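Local coordinates for lipoprotein YgdI/YgdR-like SH3-like domain-containing protein (Shewanella oneidensis, PDB 2RB6) that is of unknown function but belongs to a family of small SH3-like domains and is probably attached to the cell membrane as a lipoprotein, at residues M7-G12 against V40-E45; M29-Y32 against R38-M41. All coordinates share one frame; numbering follows the deposited sequence.

From the N terminus the chain first lays down strand 4-9 and turns into strand 14-17; these two lie in a three-stranded sheet with the late strand 47-53. It then builds a second antiparallel sheet from strands 22-24, 29-33 and 39-43. Contact 2 closes the short loop of the hairpin 29-33/39-43, with five residues between its segments. Contact 1 closes a far longer excursion, 27 residues, by bringing strand 39-43 of the second sheet against the end of strand 4-9 in the first. The hairpin closure therefore falls within the longer one, and the two share Val40 and Met41. Tyr30 joins them: its backbone N hydrogen-bonds to Ile42 O, and its ring packs on Met7.

Contact 1: residues M7-G12 against V40-E45; sequences MSTKDG and VMIKQE
The packing of one antiparallel sheet on another brings Met7, on the middle strand of the first, against Ile42, on an outermost strand of the second. Selenomethionine occupies position 7, and its terminal methyl CE lies 3.8 Å from Ile42 CG2, with the selenium slightly farther from the same methyl. The two chains run alongside each other, pointing opposite ways, and meet by their flanks. A bend at the last torsion of Met7 (chi3 76°) swings CE toward the isoleucine, a fit that a flexible, unbranched chain makes easily. Ile42 holds CG1 anti to its backbone N (chi1 -179°), which sends the longer branch toward Thr9, where CD1 lies 4.5 Å from OG1. Beta-branched isoleucine suits an extended strand and offers two methyl-tipped arms to this apolar layer. No hydrogen bond spans the two segments, as expected where sheets meet through side chains; the facing of two short sheets is consistent with the small SH3-like barrel of this family. Tyr30 and Val47 touch both Met7 and Ile42 and extend the same apolar layer, whereas Ser8 turns to strand 47-53, its carbonyl accepting a bond from Thr48 OG1. Beyond Thr9 the chain leaves the sheet in a type I turn, closed by Gly12 N donating to Thr9 O at 2.7 Å. Glycine fits the last place of that turn, since with phi at 109° a side chain would press on the preceding carbonyl. Lys10 gives a loose outer touch, CD standing 4.5 Å from Glu45 O while its amino group is carried off outward.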
loop_
_atom_site.group_PDB
_atom_site.type_symbol
_atom_site.label_atom_id
_atom_site.label_comp_id
_atom_site.label_asym_id
_atom_site.label_seq_id
_atom_site.Cartn_x
_atom_site.Cartn_y
_atom_site.Cartn_z
HETATM N N MSE A 7 3.617 2.202 1.645
HETATM C CA MSE A 7 4.281 1.825 0.411
HETATM C C MSE A 7 5.227 2.947 0.009
HETATM O O MSE A 7 4.872 4.134 0.056
HETATM C CB MSE A 7 3.261 1.625 -0.701
HETATM C CG MSE A 7 2.104 0.733 -0.320
HETATM SE SE MSE A 7 0.797 0.582 -1.753
HETATM C CE MSE A 7 1.829 -0.625 -2.875
ATOM N N SER A 8 6.435 2.565 -0.384
ATOM C CA SER A 8 7.432 3.528 -0.817
ATOM C C SER A 8 7.569 3.461 -2.327
ATOM O O SER A 8 7.729 2.385 -2.901
ATOM C CB SER A 8 8.776 3.249 -0.137
ATOM O OG SER A 8 8.755 3.684 1.214
ATOM N N THR A 9 7.487 4.628 -2.959
ATOM C CA THR A 9 7.578 4.754 -4.411
ATOM C C THR A 9 8.997 5.074 -4.853
ATOM O O THR A 9 9.713 5.828 -4.195
ATOM C CB THR A 9 6.647 5.871 -4.922
ATOM O OG1 THR A 9 5.293 5.553 -4.578
ATOM C CG2 THR A 9 6.760 6.024 -6.432
ATOM N N LYS A 10 9.387 4.500 -5.982
ATOM C CA LYS A 10 10.720 4.704 -6.537
ATOM C C LYS A 10 11.098 6.181 -6.652
ATOM O O LYS A 10 12.267 6.545 -6.487
ATOM C CB LYS A 10 10.810 4.057 -7.917
ATOM C CG LYS A 10 12.221 3.694 -8.327
ATOM C CD LYS A 10 12.238 2.938 -9.649
ATOM C CE LYS A 10 13.608 2.323 -9.899
ATOM N NZ LYS A 10 14.707 3.329 -9.840
ATOM N N ASP A 11 10.115 7.032 -6.936
ATOM C CA ASP A 11 10.381 8.457 -7.080
ATOM C C ASP A 11 10.658 9.143 -5.739
ATOM O O ASP A 11 11.015 10.323 -5.698
ATOM C CB ASP A 11 9.224 9.144 -7.815
ATOM C CG ASP A 11 7.922 9.096 -7.044
ATOM O OD1 ASP A 11 6.862 9.349 -7.658
ATOM O OD2 ASP A 11 7.954 8.824 -5.829
ATOM N N GLY A 12 10.503 8.399 -4.647
ATOM C CA GLY A 12 10.764 8.960 -3.335
ATOM C C GLY A 12 9.534 9.202 -2.486
ATOM O O GLY A 12 9.648 9.484 -1.292
ATOM N N VAL A 40 -7.593 2.707 -4.552
ATOM C CA VAL A 40 -6.773 3.461 -5.478
ATOM C C VAL A 40 -5.702 2.532 -6.038
ATOM O O VAL A 40 -5.407 1.480 -5.461
ATOM C CB VAL A 40 -6.163 4.729 -4.790
ATOM C CG1 VAL A 40 -5.872 4.446 -3.330
ATOM C CG2 VAL A 40 -4.909 5.186 -5.520
HETATM N N MSE A 41 -5.138 2.918 -7.173
HETATM C CA MSE A 41 -4.140 2.104 -7.844
HETATM C C MSE A 41 -2.759 2.721 -7.923
HETATM O O MSE A 41 -2.607 3.939 -7.964
HETATM C CB MSE A 41 -4.618 1.805 -9.259
HETATM C CG MSE A 41 -4.788 0.339 -9.586
HETATM SE SE MSE A 41 -5.600 0.143 -11.336
HETATM C CE MSE A 41 -7.422 -0.148 -10.731
ATOM N N ILE A 42 -1.756 1.852 -7.964
ATOM C CA ILE A 42 -0.362 2.257 -8.069
ATOM C C ILE A 42 0.337 1.109 -8.800
ATOM O O ILE A 42 0.081 -0.061 -8.513
ATOM C CB ILE A 42 0.266 2.483 -6.658
ATOM C CG1 ILE A 42 1.725 2.932 -6.781
ATOM C CG2 ILE A 42 0.180 1.210 -5.826
ATOM C CD1 ILE A 42 1.910 4.332 -7.277
ATOM N N LYS A 43 1.192 1.440 -9.764
ATOM C CA LYS A 43 1.909 0.426 -10.536
ATOM C C LYS A 43 2.895 -0.354 -9.664
ATOM O O LYS A 43 3.572 0.220 -8.817
ATOM C CB LYS A 43 2.662 1.079 -11.703
ATOM C CG LYS A 43 1.795 1.915 -12.644
ATOM C CD LYS A 43 2.560 2.348 -13.895
ATOM C CE LYS A 43 3.009 1.144 -14.721
ATOM N NZ LYS A 43 1.859 0.316 -15.188
ATOM N N GLN A 44 2.977 -1.661 -9.892
ATOM C CA GLN A 44 3.860 -2.537 -9.130
ATOM C C GLN A 44 5.304 -2.052 -9.220
ATOM O O GLN A 44 5.996 -1.916 -8.206
ATOM C CB GLN A 44 3.750 -3.960 -9.680
ATOM C CG GLN A 44 4.111 -5.058 -8.705
ATOM C CD GLN A 44 5.598 -5.143 -8.448
ATOM O OE1 GLN A 44 6.380 -5.457 -9.349
ATOM N NE2 GLN A 44 6.001 -4.856 -7.216
ATOM N N GLU A 45 5.746 -1.781 -10.446
ATOM C CA GLU A 45 7.098 -1.309 -10.707
ATOM C C GLU A 45 7.435 0.017 -10.019
ATOM O O GLU A 45 8.610 0.338 -9.839
ATOM C CB GLU A 45 7.304 -1.158 -12.210
ATOM C CG GLU A 45 6.274 -0.274 -12.871
ATOM C CD GLU A 45 6.606 0.031 -14.322
ATOM O OE1 GLU A 45 6.904 -0.921 -15.074
ATOM O OE2 GLU A 45 6.560 1.224 -14.707
#

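Contact 2: residues M29-Y32 against R38-M41; sequences MYLY and REVM
Tyr32 O accepts a hydrogen bond from Val40 N, 2.8 Å away and nearly in line with the tyrosine's C=O bond. Glu39 CA stands 3.2 Å from the same Tyr32 O in a CA-H...O contact. The pairing is mutual: Tyr32 N donates to Val40 O at 3.2 Å, so these residues form a hydrogen-bonded pair of antiparallel strands. On their side of the sheet the Val40 methyl CG1 lies over one face of the Tyr32 ring in a CH-pi contact, 3.4 Å from the centroid and displaced toward the rim. With chi1 at 76° the ring sits between its own backbone N and carbonyl carbon, a placement that carries it across the neighbouring strand. This is the ladder of the beta hairpin 29-33/39-43; the buried tyrosine also reaches Ile15 and Met7 of the other sheet. Replacing Tyr32 by an alanine would probably leave Val40 CG1 without its aromatic face and open a gap between the two sheets. On the opposite face Leu31 and Met41 make the adjacent non-hydrogen-bonded pair, their side chains side by side with CD2 of Leu31 3.7 Å from Met41 CG. The selenomethionine chains of Met29 and Met41 are set roughly perpendicular, bringing their two selenium atoms to 3.8 Å. Met29 CB lies 3.8 Å from Met41 CG, and Met29, Leu31 and Met41 all touch crystal neighbours as well, which may influence their conformations.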
loop_
_atom_site.group_PDB
_atom_site.type_symbol
_atom_site.label_atom_id
_atom_site.label_comp_id
_atom_site.label_asym_id
_atom_site.label_seq_id
_atom_site.Cartn_x
_atom_site.Cartn_y
_atom_site.Cartn_z
HETATM N N MSE A 29 -0.751 -4.075 -11.052
HETATM C CA MSE A 29 -1.256 -2.959 -10.260
HETATM C C MSE A 29 -1.502 -3.348 -8.804
HETATM O O MSE A 29 -2.058 -4.409 -8.527
HETATM C CB MSE A 29 -2.581 -2.464 -10.852
HETATM C CG MSE A 29 -2.482 -1.833 -12.218
HETATM SE SE MSE A 29 -1.868 -0.012 -12.112
HETATM C CE MSE A 29 -1.766 0.376 -14.004
ATOM N N TYR A 30 -1.092 -2.487 -7.875
ATOM C CA TYR A 30 -1.331 -2.739 -6.453
ATOM C C TYR A 30 -2.572 -1.955 -6.040
ATOM O O TYR A 30 -2.628 -0.735 -6.200
ATOM C CB TYR A 30 -0.145 -2.279 -5.594
ATOM C CG TYR A 30 0.829 -3.374 -5.200
ATOM C CD1 TYR A 30 0.472 -4.354 -4.269
ATOM C CD2 TYR A 30 2.105 -3.434 -5.762
ATOM C CE1 TYR A 30 1.363 -5.363 -3.908
ATOM C CE2 TYR A 30 3.002 -4.438 -5.412
ATOM C CZ TYR A 30 2.626 -5.399 -4.487
ATOM O OH TYR A 30 3.516 -6.391 -4.147
ATOM N N LEU A 31 -3.573 -2.661 -5.527
ATOM C CA LEU A 31 -4.798 -2.019 -5.068
ATOM C C LEU A 31 -4.685 -1.830 -3.561
ATOM O O LEU A 31 -4.191 -2.709 -2.842
ATOM C CB LEU A 31 -6.027 -2.879 -5.387
ATOM C CG LEU A 31 -6.722 -2.791 -6.756
ATOM C CD1 LEU A 31 -7.602 -1.544 -6.823
ATOM C CD2 LEU A 31 -5.686 -2.787 -7.877
ATOM N N TYR A 32 -5.149 -0.680 -3.091
ATOM C CA TYR A 32 -5.089 -0.365 -1.683
ATOM C C TYR A 32 -6.173 0.672 -1.377
ATOM O O TYR A 32 -6.757 1.238 -2.297
ATOM C CB TYR A 32 -3.686 0.161 -1.355
ATOM C CG TYR A 32 -3.396 1.590 -1.779
ATOM C CD1 TYR A 32 -3.694 2.651 -0.933
ATOM C CD2 TYR A 32 -2.778 1.879 -3.003
ATOM C CE1 TYR A 32 -3.381 3.963 -1.276
ATOM C CE2 TYR A 32 -2.452 3.197 -3.366
ATOM C CZ TYR A 32 -2.761 4.232 -2.486
ATOM O OH TYR A 32 -2.438 5.536 -2.783
ATOM N N ARG A 38 -12.168 5.487 -1.066
ATOM C CA ARG A 38 -12.269 4.238 -1.805
ATOM C C ARG A 38 -10.884 3.710 -2.142
ATOM O O ARG A 38 -9.870 4.209 -1.652
ATOM C CB ARG A 38 -13.062 4.442 -3.109
ATOM C CG ARG A 38 -13.577 3.139 -3.735
ATOM C CD ARG A 38 -13.931 3.275 -5.223
ATOM N NE ARG A 38 -12.746 3.477 -6.066
ATOM C CZ ARG A 38 -12.747 3.433 -7.400
ATOM N NH1 ARG A 38 -13.871 3.190 -8.070
ATOM N NH2 ARG A 38 -11.619 3.639 -8.068
ATOM N N GLU A 39 -10.857 2.689 -2.984
ATOM C CA GLU A 39 -9.610 2.080 -3.395
ATOM C C GLU A 39 -8.881 2.969 -4.389
ATOM O O GLU A 39 -9.469 3.876 -4.983
ATOM C CB GLU A 39 -9.890 0.711 -4.013
ATOM C CG GLU A 39 -10.862 0.761 -5.170
ATOM C CD GLU A 39 -11.449 -0.595 -5.488
ATOM O OE1 GLU A 39 -12.254 -0.675 -6.438
ATOM O OE2 GLU A 39 -11.117 -1.581 -4.792
ATOM N N VAL A 40 -7.593 2.707 -4.552
ATOM C CA VAL A 40 -6.773 3.461 -5.478
ATOM C C VAL A 40 -5.702 2.532 -6.038
ATOM O O VAL A 40 -5.407 1.480 -5.461
ATOM C CB VAL A 40 -6.163 4.729 -4.790
ATOM C CG1 VAL A 40 -5.872 4.446 -3.330
ATOM C CG2 VAL A 40 -4.909 5.186 -5.520
HETATM N N MSE A 41 -5.138 2.918 -7.173
HETATM C CA MSE A 41 -4.140 2.104 -7.844
HETATM C C MSE A 41 -2.759 2.721 -7.923
HETATM O O MSE A 41 -2.607 3.939 -7.964
HETATM C CB MSE A 41 -4.618 1.805 -9.259
HETATM C CG MSE A 41 -4.788 0.339 -9.586
HETATM SE SE MSE A 41 -5.600 0.143 -11.336
HETATM C CE MSE A 41 -7.422 -0.148 -10.731
#